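Local coordinates for peptide ABC transporter, peptide-binding protein (Thermus thermophilus, PDB 2D5W) that probably binds oligopeptides outside the membrane and delivers them to an ABC transporter for uptake, at residues R80-I85 / T138-P143; T515-L520 / K528-R533; L57-P62 / D84-P89. All blocks are in the same frame, centred on the assembly; numbering follows the deposited sequence.

Contact 1: residues R80-I85 / T138-P143; sequences RLEMDI and TLIFEP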
loop_
_atom_site.group_PDB
_atom_site.type_symbol
_atom_site.label_atom_id
_atom_site.label_comp_id
_atom_site.label_asym_id
_atom_site.label_seq_id
_atom_site.Cartn_x
_atom_site.Cartn_y
_atom_site.Cartn_z
ATOM N N ARG A 80 24.356 13.185 4.550
ATOM C CA ARG A 80 24.646 11.793 4.264
ATOM C C ARG A 80 24.321 11.107 5.583
ATOM O O ARG A 80 24.777 11.543 6.642
ATOM C CB ARG A 80 26.129 11.599 3.947
ATOM C CG ARG A 80 26.566 10.146 3.788
ATOM C CD ARG A 80 28.087 10.047 3.867
ATOM N NE ARG A 80 28.590 8.683 3.723
ATOM C CZ ARG A 80 28.737 8.053 2.561
ATOM N NH1 ARG A 80 28.421 8.662 1.427
ATOM N NH2 ARG A 80 29.210 6.814 2.534
ATOM N N LEU A 81 23.504 10.064 5.527
ATOM C CA LEU A 81 23.156 9.325 6.729
ATOM C C LEU A 81 23.685 7.906 6.613
ATOM O O LEU A 81 23.483 7.246 5.591
ATOM C CB LEU A 81 21.638 9.262 6.926
ATOM C CG LEU A 81 21.190 8.267 8.006
ATOM C CD1 LEU A 81 21.629 8.757 9.381
ATOM C CD2 LEU A 81 19.681 8.093 7.956
ATOM N N GLU A 82 24.381 7.454 7.651
ATOM C CA GLU A 82 24.889 6.087 7.696
ATOM C C GLU A 82 24.208 5.425 8.881
ATOM O O GLU A 82 24.115 6.003 9.966
ATOM C CB GLU A 82 26.413 6.057 7.857
ATOM C CG GLU A 82 27.155 6.546 6.620
ATOM C CD GLU A 82 28.622 6.156 6.609
ATOM O OE1 GLU A 82 29.312 6.494 5.623
ATOM O OE2 GLU A 82 29.085 5.514 7.575
ATOM N N MET A 83 23.721 4.209 8.659
ATOM C CA MET A 83 23.008 3.460 9.681
ATOM C C MET A 83 23.589 2.056 9.841
ATOM O O MET A 83 23.457 1.222 8.944
ATOM C CB MET A 83 21.539 3.374 9.279
ATOM C CG MET A 83 20.677 2.526 10.179
ATOM S SD MET A 83 19.055 2.315 9.445
ATOM C CE MET A 83 18.432 3.899 9.743
ATOM N N ASP A 84 24.221 1.801 10.984
ATOM C CA ASP A 84 24.837 0.503 11.264
ATOM C C ASP A 84 23.850 -0.489 11.858
ATOM O O ASP A 84 23.271 -0.245 12.919
ATOM C CB ASP A 84 25.996 0.650 12.251
ATOM C CG ASP A 84 27.137 1.488 11.713
ATOM O OD1 ASP A 84 27.980 1.906 12.537
ATOM O OD2 ASP A 84 27.207 1.721 10.490
ATOM N N ILE A 85 23.686 -1.619 11.182
ATOM C CA ILE A 85 22.785 -2.666 11.637
ATOM C C ILE A 85 23.564 -3.953 11.872
ATOM O O ILE A 85 24.422 -4.320 11.070
ATOM C CB ILE A 85 21.685 -2.937 10.588
ATOM C CG1 ILE A 85 20.850 -1.671 10.392
ATOM C CG2 ILE A 85 20.817 -4.120 11.022
ATOM C CD1 ILE A 85 19.766 -1.793 9.347
ATOM N N THR A 138 26.060 -1.511 6.858
ATOM C CA THR A 138 25.700 -0.113 7.021
ATOM C C THR A 138 24.893 0.364 5.828
ATOM O O THR A 138 25.292 0.169 4.681
ATOM C CB THR A 138 26.962 0.770 7.138
ATOM O OG1 THR A 138 27.739 0.342 8.261
ATOM C CG2 THR A 138 26.585 2.232 7.319
ATOM N N LEU A 139 23.744 0.967 6.103
ATOM C CA LEU A 139 22.914 1.512 5.040
ATOM C C LEU A 139 23.344 2.968 4.895
ATOM O O LEU A 139 23.507 3.678 5.893
ATOM C CB LEU A 139 21.431 1.421 5.409
ATOM C CG LEU A 139 20.876 -0.003 5.519
ATOM C CD1 LEU A 139 19.437 0.045 6.001
ATOM C CD2 LEU A 139 20.964 -0.703 4.169
ATOM N N ILE A 140 23.542 3.401 3.656
ATOM C CA ILE A 140 23.985 4.759 3.374
ATOM C C ILE A 140 22.956 5.500 2.533
ATOM O O ILE A 140 22.640 5.086 1.419
ATOM C CB ILE A 140 25.326 4.741 2.608
ATOM C CG1 ILE A 140 26.354 3.906 3.379
ATOM C CG2 ILE A 140 25.837 6.164 2.412
ATOM C CD1 ILE A 140 27.610 3.594 2.586
ATOM N N PHE A 141 22.439 6.598 3.075
ATOM C CA PHE A 141 21.450 7.410 2.374
ATOM C C PHE A 141 22.077 8.758 2.036
ATOM O O PHE A 141 22.485 9.499 2.931
ATOM C CB PHE A 141 20.214 7.657 3.247
ATOM C CG PHE A 141 19.627 6.413 3.861
ATOM C CD1 PHE A 141 20.249 5.793 4.940
ATOM C CD2 PHE A 141 18.440 5.877 3.375
ATOM C CE1 PHE A 141 19.696 4.657 5.530
ATOM C CE2 PHE A 141 17.878 4.738 3.959
ATOM C CZ PHE A 141 18.508 4.129 5.036
ATOM N N GLU A 142 22.152 9.077 0.750
ATOM C CA GLU A 142 22.726 10.349 0.331
ATOM C C GLU A 142 22.113 10.822 -0.985
ATOM O O GLU A 142 22.294 10.191 -2.025
ATOM C CB GLU A 142 24.244 10.224 0.178
ATOM C CG GLU A 142 24.922 11.547 -0.153
ATOM C CD GLU A 142 26.422 11.423 -0.318
ATOM O OE1 GLU A 142 27.096 11.014 0.649
ATOM O OE2 GLU A 142 26.925 11.739 -1.416
ATOM N N PRO A 143 21.365 11.936 -0.952
ATOM C CA PRO A 143 21.089 12.736 0.245
ATOM C C PRO A 143 20.098 12.027 1.162
ATOM O O PRO A 143 19.263 11.246 0.698
ATOM C CB PRO A 143 20.519 14.026 -0.333
ATOM C CG PRO A 143 19.756 13.531 -1.519
ATOM C CD PRO A 143 20.711 12.527 -2.134
#
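The guanidinium of R80 lies with one face over the CG2 methyl of I140, which sits 3.4 Å above the plane near its centre, while two carboxylates reach its edge. NH1 of R80 gives a hydrogen-bonded salt bridge to OE1 of E142 at 2.8 Å, and NE and NH2 together grip a single oxygen, OE1 of E82, side-on. Both acidic oxygens lie close to the guanidinium plane, but E142 OE1 is itself approached from above its carboxylate, the two planes being 65° apart. This network decorates one face of an antiparallel β-sheet in which strands 78-86 and 136-141 are neighbours. R80 reaches across because CG stands anti to the backbone N (chi1 173°) and the chain stays extended to NE. The second oxygen of E82 pairs with R70 and R130, so the charges continue onto both outer strands of the sheet. L81-F141 and M83-L139 are hydrogen-bonded pairs, each joined by two backbone bonds; E82-I140 and D84-T138 are the non-hydrogen-bonded pairs between and beside them. The opposite face is apolar. L81 and F141 lie side by side, CD2 of the leucine 3.8 Å from CD1 of the ring, whose edge also meets the carbonyl oxygen of L81 in plane. CD1 of L139 meets both SD of M83 and CD1 of I85 from the same side, 3.8 Å from the latter. Back on the charged face, T138 OG1 donates to D84 OD2 at 2.7 Å, arriving 40° out of the carboxylate plane.

Contact 2: residues T515-L520 / K528-R533; sequences TSQAVL and KQLFWR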
loop_
_atom_site.group_PDB
_atom_site.type_symbol
_atom_site.label_atom_id
_atom_site.label_comp_id
_atom_site.label_asym_id
_atom_site.label_seq_id
_atom_site.Cartn_x
_atom_site.Cartn_y
_atom_site.Cartn_z
ATOM N N THR A 515 7.964 19.322 -2.924
ATOM C CA THR A 515 8.077 18.025 -2.263
ATOM C C THR A 515 9.510 17.499 -2.230
ATOM O O THR A 515 9.914 16.867 -1.254
ATOM C CB THR A 515 7.142 16.972 -2.918
ATOM O OG1 THR A 515 7.383 16.915 -4.329
ATOM C CG2 THR A 515 5.679 17.330 -2.671
ATOM N N SER A 516 10.280 17.760 -3.282
ATOM C CA SER A 516 11.668 17.313 -3.313
ATOM C C SER A 516 12.473 18.038 -2.241
ATOM O O SER A 516 13.385 17.468 -1.649
ATOM C CB SER A 516 12.293 17.567 -4.687
ATOM O OG SER A 516 11.678 16.759 -5.674
ATOM N N GLN A 517 12.140 19.300 -1.987
ATOM C CA GLN A 517 12.850 20.051 -0.961
ATOM C C GLN A 517 12.357 19.639 0.423
ATOM O O GLN A 517 13.144 19.485 1.357
ATOM C CB GLN A 517 12.634 21.553 -1.135
ATOM C CG GLN A 517 13.485 22.376 -0.181
ATOM C CD GLN A 517 13.192 23.860 -0.249
ATOM O OE1 GLN A 517 13.011 24.423 -1.330
ATOM N NE2 GLN A 517 13.162 24.506 0.908
ATOM N N ALA A 518 11.048 19.457 0.547
ATOM C CA ALA A 518 10.443 19.095 1.819
ATOM C C ALA A 518 11.011 17.835 2.455
ATOM O O ALA A 518 11.196 17.790 3.666
ATOM C CB ALA A 518 8.936 18.953 1.657
ATOM N N VAL A 519 11.287 16.812 1.651
ATOM C CA VAL A 519 11.813 15.572 2.209
ATOM C C VAL A 519 13.230 15.732 2.747
ATOM O O VAL A 519 13.698 14.895 3.520
ATOM C CB VAL A 519 11.777 14.408 1.183
ATOM C CG1 VAL A 519 10.333 14.090 0.814
ATOM C CG2 VAL A 519 12.584 14.755 -0.051
ATOM N N LEU A 520 13.902 16.807 2.340
ATOM C CA LEU A 520 15.258 17.101 2.799
ATOM C C LEU A 520 15.220 18.004 4.027
ATOM O O LEU A 520 16.260 18.297 4.623
ATOM C CB LEU A 520 16.049 17.817 1.705
ATOM C CG LEU A 520 16.337 17.076 0.400
ATOM C CD1 LEU A 520 16.878 18.062 -0.623
ATOM C CD2 LEU A 520 17.331 15.951 0.646
ATOM N N LYS A 528 6.512 20.920 7.124
ATOM C CA LYS A 528 5.061 21.024 7.041
ATOM C C LYS A 528 4.654 22.189 6.131
ATOM O O LYS A 528 3.745 22.052 5.314
ATOM C CB LYS A 528 4.463 21.216 8.439
ATOM C CG LYS A 528 2.937 21.270 8.466
ATOM C CD LYS A 528 2.408 21.591 9.860
ATOM C CE LYS A 528 2.833 20.551 10.884
ATOM N NZ LYS A 528 2.306 20.875 12.240
ATOM N N GLN A 529 5.327 23.329 6.265
ATOM C CA GLN A 529 5.006 24.492 5.438
ATOM C C GLN A 529 5.115 24.161 3.953
ATOM O O GLN A 529 4.254 24.535 3.161
ATOM C CB GLN A 529 5.940 25.665 5.761
ATOM C CG GLN A 529 5.928 26.101 7.216
ATOM C CD GLN A 529 6.821 27.302 7.475
ATOM O OE1 GLN A 529 7.921 27.405 6.928
ATOM N NE2 GLN A 529 6.358 28.210 8.326
ATOM N N LEU A 530 6.179 23.459 3.576
ATOM C CA LEU A 530 6.384 23.088 2.183
ATOM C C LEU A 530 5.317 22.106 1.710
ATOM O O LEU A 530 4.776 22.253 0.615
ATOM C CB LEU A 530 7.784 22.497 2.002
ATOM C CG LEU A 530 8.913 23.510 2.230
ATOM C CD1 LEU A 530 10.250 22.795 2.331
ATOM C CD2 LEU A 530 8.923 24.521 1.097
ATOM N N PHE A 531 5.011 21.106 2.532
ATOM C CA PHE A 531 3.985 20.137 2.167
ATOM C C PHE A 531 2.608 20.798 2.081
ATOM O O PHE A 531 1.766 20.383 1.284
ATOM C CB PHE A 531 3.957 18.987 3.175
ATOM C CG PHE A 531 4.792 17.804 2.770
ATOM C CD1 PHE A 531 4.335 16.912 1.801
ATOM C CD2 PHE A 531 6.037 17.581 3.352
ATOM C CE1 PHE A 531 5.106 15.814 1.421
ATOM C CE2 PHE A 531 6.816 16.484 2.977
ATOM C CZ PHE A 531 6.347 15.600 2.010
ATOM N N TRP A 532 2.376 21.825 2.896
ATOM C CA TRP A 532 1.094 22.519 2.861
ATOM C C TRP A 532 0.944 23.260 1.542
ATOM O O TRP A 532 -0.130 23.261 0.941
ATOM C CB TRP A 532 0.973 23.482 4.047
ATOM C CG TRP A 532 0.432 22.817 5.280
ATOM C CD1 TRP A 532 0.585 21.504 5.639
ATOM C CD2 TRP A 532 -0.356 23.423 6.311
ATOM N NE1 TRP A 532 -0.063 21.258 6.824
ATOM C CE2 TRP A 532 -0.646 22.419 7.260
ATOM C CE3 TRP A 532 -0.848 24.720 6.525
ATOM C CZ2 TRP A 532 -1.407 22.669 8.408
ATOM C CZ3 TRP A 532 -1.606 24.967 7.667
ATOM C CH2 TRP A 532 -1.877 23.945 8.593
ATOM N N ARG A 533 2.026 23.876 1.076
ATOM C CA ARG A 533 1.987 24.592 -0.191
ATOM C C ARG A 533 1.771 23.588 -1.321
ATOM O O ARG A 533 1.023 23.853 -2.260
ATOM C CB ARG A 533 3.288 25.375 -0.404
ATOM C CG ARG A 533 3.733 26.167 0.824
ATOM C CD ARG A 533 2.554 26.833 1.524
ATOM N NE ARG A 533 2.834 27.096 2.934
ATOM C CZ ARG A 533 1.915 27.464 3.821
ATOM N NH1 ARG A 533 2.259 27.682 5.084
ATOM N NH2 ARG A 533 0.649 27.608 3.449
#
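A518 presses its CB methyl against the ring of F531, meeting CE2 at 3.5 Å and CD2 almost as closely. The ring takes this methyl obliquely, and two further side chains approach it in the same slanting manner: CG2 of T515 is 4.4 Å from CE1 of F531, and CG1 of V519 lies equally far from CZ. Alanine thus makes the close contact, with the threonine and valine methyls more loosely placed around the outer part of the ring. F531 is swung to an unusual first torsion (chi1 -94°), which carries the end of the ring nearer to 515-520 than the direction of its CB would suggest. The same alanine methyl also touches CB of L530 at 3.7 Å, and its small size lets the backbones come within 5.7 Å, measured between the CA atoms of A518 and L530. The two segments belong to a helical hairpin, helix 509-518 followed after a short connection by helix 524-541, and the contact lies where the end of the first helix faces the early turns of the second. L530 points its side chain at this first helix, its CD1 resting against CA of A518, and it also packs on L514 one turn earlier. Q517 crosses L530 at about a right angle, the amide NE2 lying 3.7 Å from CD1 of the leucine in a van der Waals contact at the solvent-exposed edge of the helix pair. The hydroxyl of T515 is turned to its own helix, where OG1 hydrogen-bonds to the carbonyl oxygen of F511, and Q480 is a further partner.

Contact 3: residues L57-P62 / D84-P89; sequences LATEVP and DITIRP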
loop_
_atom_site.group_PDB
_atom_site.type_symbol
_atom_site.label_atom_id
_atom_site.label_comp_id
_atom_site.label_asym_id
_atom_site.label_seq_id
_atom_site.Cartn_x
_atom_site.Cartn_y
_atom_site.Cartn_z
ATOM N N LEU A 57 14.946 -8.709 13.902
ATOM C CA LEU A 57 16.070 -9.574 13.551
ATOM C C LEU A 57 17.431 -8.904 13.749
ATOM O O LEU A 57 18.466 -9.565 13.644
ATOM C CB LEU A 57 15.929 -10.108 12.124
ATOM C CG LEU A 57 14.741 -11.060 11.931
ATOM C CD1 LEU A 57 14.801 -11.679 10.544
ATOM C CD2 LEU A 57 14.764 -12.149 12.996
ATOM N N ALA A 58 17.428 -7.602 14.027
ATOM C CA ALA A 58 18.663 -6.865 14.301
ATOM C C ALA A 58 18.815 -6.825 15.824
ATOM O O ALA A 58 17.838 -6.985 16.554
ATOM C CB ALA A 58 18.580 -5.454 13.740
ATOM N N THR A 59 20.036 -6.601 16.303
ATOM C CA THR A 59 20.299 -6.577 17.742
ATOM C C THR A 59 19.781 -5.352 18.482
ATOM O O THR A 59 19.422 -5.440 19.657
ATOM C CB THR A 59 21.801 -6.673 18.030
ATOM O OG1 THR A 59 22.464 -5.558 17.424
ATOM C CG2 THR A 59 22.375 -7.972 17.479
ATOM N N GLU A 60 19.761 -4.208 17.809
ATOM C CA GLU A 60 19.295 -2.989 18.449
ATOM C C GLU A 60 19.032 -1.884 17.443
ATOM O O GLU A 60 19.585 -1.873 16.343
ATOM C CB GLU A 60 20.317 -2.510 19.488
ATOM C CG GLU A 60 21.680 -2.160 18.921
ATOM C CD GLU A 60 22.635 -1.634 19.982
ATOM O OE1 GLU A 60 23.796 -1.335 19.640
ATOM O OE2 GLU A 60 22.226 -1.519 21.156
ATOM N N VAL A 61 18.170 -0.953 17.831
ATOM C CA VAL A 61 17.827 0.172 16.976
ATOM C C VAL A 61 18.995 1.152 16.933
ATOM O O VAL A 61 19.510 1.564 17.974
ATOM C CB VAL A 61 16.578 0.904 17.508
ATOM C CG1 VAL A 61 16.277 2.117 16.650
ATOM C CG2 VAL A 61 15.388 -0.045 17.519
ATOM N N PRO A 62 19.445 1.523 15.728
ATOM C CA PRO A 62 20.560 2.466 15.608
ATOM C C PRO A 62 20.145 3.878 16.005
ATOM O O PRO A 62 19.064 4.339 15.643
ATOM C CB PRO A 62 20.937 2.368 14.134
ATOM C CG PRO A 62 19.626 2.049 13.472
ATOM C CD PRO A 62 19.034 1.017 14.407
ATOM N N ASP A 84 24.221 1.801 10.984
ATOM C CA ASP A 84 24.837 0.503 11.264
ATOM C C ASP A 84 23.850 -0.489 11.858
ATOM O O ASP A 84 23.271 -0.245 12.919
ATOM C CB ASP A 84 25.996 0.650 12.251
ATOM C CG ASP A 84 27.137 1.488 11.713
ATOM O OD1 ASP A 84 27.980 1.906 12.537
ATOM O OD2 ASP A 84 27.207 1.721 10.490
ATOM N N ILE A 85 23.686 -1.619 11.182
ATOM C CA ILE A 85 22.785 -2.666 11.637
ATOM C C ILE A 85 23.564 -3.953 11.872
ATOM O O ILE A 85 24.422 -4.320 11.070
ATOM C CB ILE A 85 21.685 -2.937 10.588
ATOM C CG1 ILE A 85 20.850 -1.671 10.392
ATOM C CG2 ILE A 85 20.817 -4.120 11.022
ATOM C CD1 ILE A 85 19.766 -1.793 9.347
ATOM N N THR A 86 23.274 -4.617 12.986
ATOM C CA THR A 86 23.912 -5.884 13.313
ATOM C C THR A 86 22.821 -6.950 13.324
ATOM O O THR A 86 21.853 -6.850 14.076
ATOM C CB THR A 86 24.587 -5.850 14.704
ATOM O OG1 THR A 86 25.574 -4.813 14.738
ATOM C CG2 THR A 86 25.259 -7.183 15.002
ATOM N N ILE A 87 22.972 -7.959 12.476
ATOM C CA ILE A 87 21.999 -9.045 12.404
ATOM C C ILE A 87 22.213 -9.969 13.602
ATOM O O ILE A 87 23.348 -10.323 13.914
ATOM C CB ILE A 87 22.179 -9.865 11.103
ATOM C CG1 ILE A 87 22.041 -8.950 9.881
ATOM C CG2 ILE A 87 21.154 -10.996 11.055
ATOM C CD1 ILE A 87 22.326 -9.640 8.558
ATOM N N ARG A 88 21.133 -10.348 14.284
ATOM C CA ARG A 88 21.242 -11.247 15.432
ATOM C C ARG A 88 21.931 -12.542 15.019
ATOM O O ARG A 88 21.742 -13.029 13.907
ATOM C CB ARG A 88 19.859 -11.593 15.988
ATOM C CG ARG A 88 19.164 -10.472 16.732
ATOM C CD ARG A 88 17.790 -10.917 17.220
ATOM N NE ARG A 88 17.867 -12.120 18.047
ATOM C CZ ARG A 88 17.309 -12.240 19.247
ATOM N NH1 ARG A 88 17.432 -13.373 19.926
ATOM N NH2 ARG A 88 16.636 -11.226 19.774
ATOM N N PRO A 89 22.730 -13.128 15.922
ATOM C CA PRO A 89 23.434 -14.375 15.615
ATOM C C PRO A 89 22.496 -15.551 15.364
ATOM O O PRO A 89 22.870 -16.524 14.710
ATOM C CB PRO A 89 24.306 -14.587 16.850
ATOM C CG PRO A 89 23.495 -13.965 17.947
ATOM C CD PRO A 89 23.013 -12.686 17.298
HETATM O O HOH W 1 15.702 -8.651 18.703
HETATM O O HOH W 2 21.638 -3.652 15.300
#
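Two backbone hydrogen bonds join L57-P62 to D84-P89 around a single bridge between A58 and I87. The amide of R88 donates to L57 O at 2.9 Å, nearly straight at 172°, and the amide of T59 donates to T86 O, also at 2.9 Å and nearly along the C=O axis. T86 O also receives a CA-H contact from A58. Farther along, the backbones diverge and a water spans them, accepting from the amides of E60 and T86, the latter at 3.0 Å. A second water accepts from NH2 of R88 and gives only a weak bond to A58 O, while NE of R88 forms a salt bridge with D90. T59 crosses T86 with OG1 3.5 Å from T86 CB, the hydroxyl sitting between its own backbone N and carbonyl carbon (chi1 60°); T86 OG1 turns instead to N136 and R68. A glycine in place of T59 lacks the hydroxyl and methyl that lie against T86 CB and CG2, and would probably weaken that contact and free the loop backbone to turn. CB of A58 touches CG2 of I85, and P62 CB packs at 3.7 Å on D84 O, which accepts a hydrogen bond from R68. The loop, which links strand 53-55 to 69-75, runs roughly antiparallel alongside the end of strand 78-86, where I85, and I87 just beyond it, pack on F137 of strand 136-141.

Overall arrangement
Contacts 1 and 3 share strand 78-86 and have D84 and I85 in common; their centres are 14 Å apart. Contact 1 pairs this strand with 136-141 inside the four-stranded antiparallel sheet, whereas contact 3 attaches the 57-62 loop at the strand's end, and the two meet directly where M83 CG lies 3.5 Å from P62 CG. Contact 2, between helices 509-518 and 524-541, centres 22 Å from contact 1 but still touches it through P143 CB and L520 CD2, 3.8 Å apart. From contact 3 it is separate, with nearest atoms about 17 Å apart. Contact 1 thus lies against both the loop of contact 3 and the helical hairpin of contact 2.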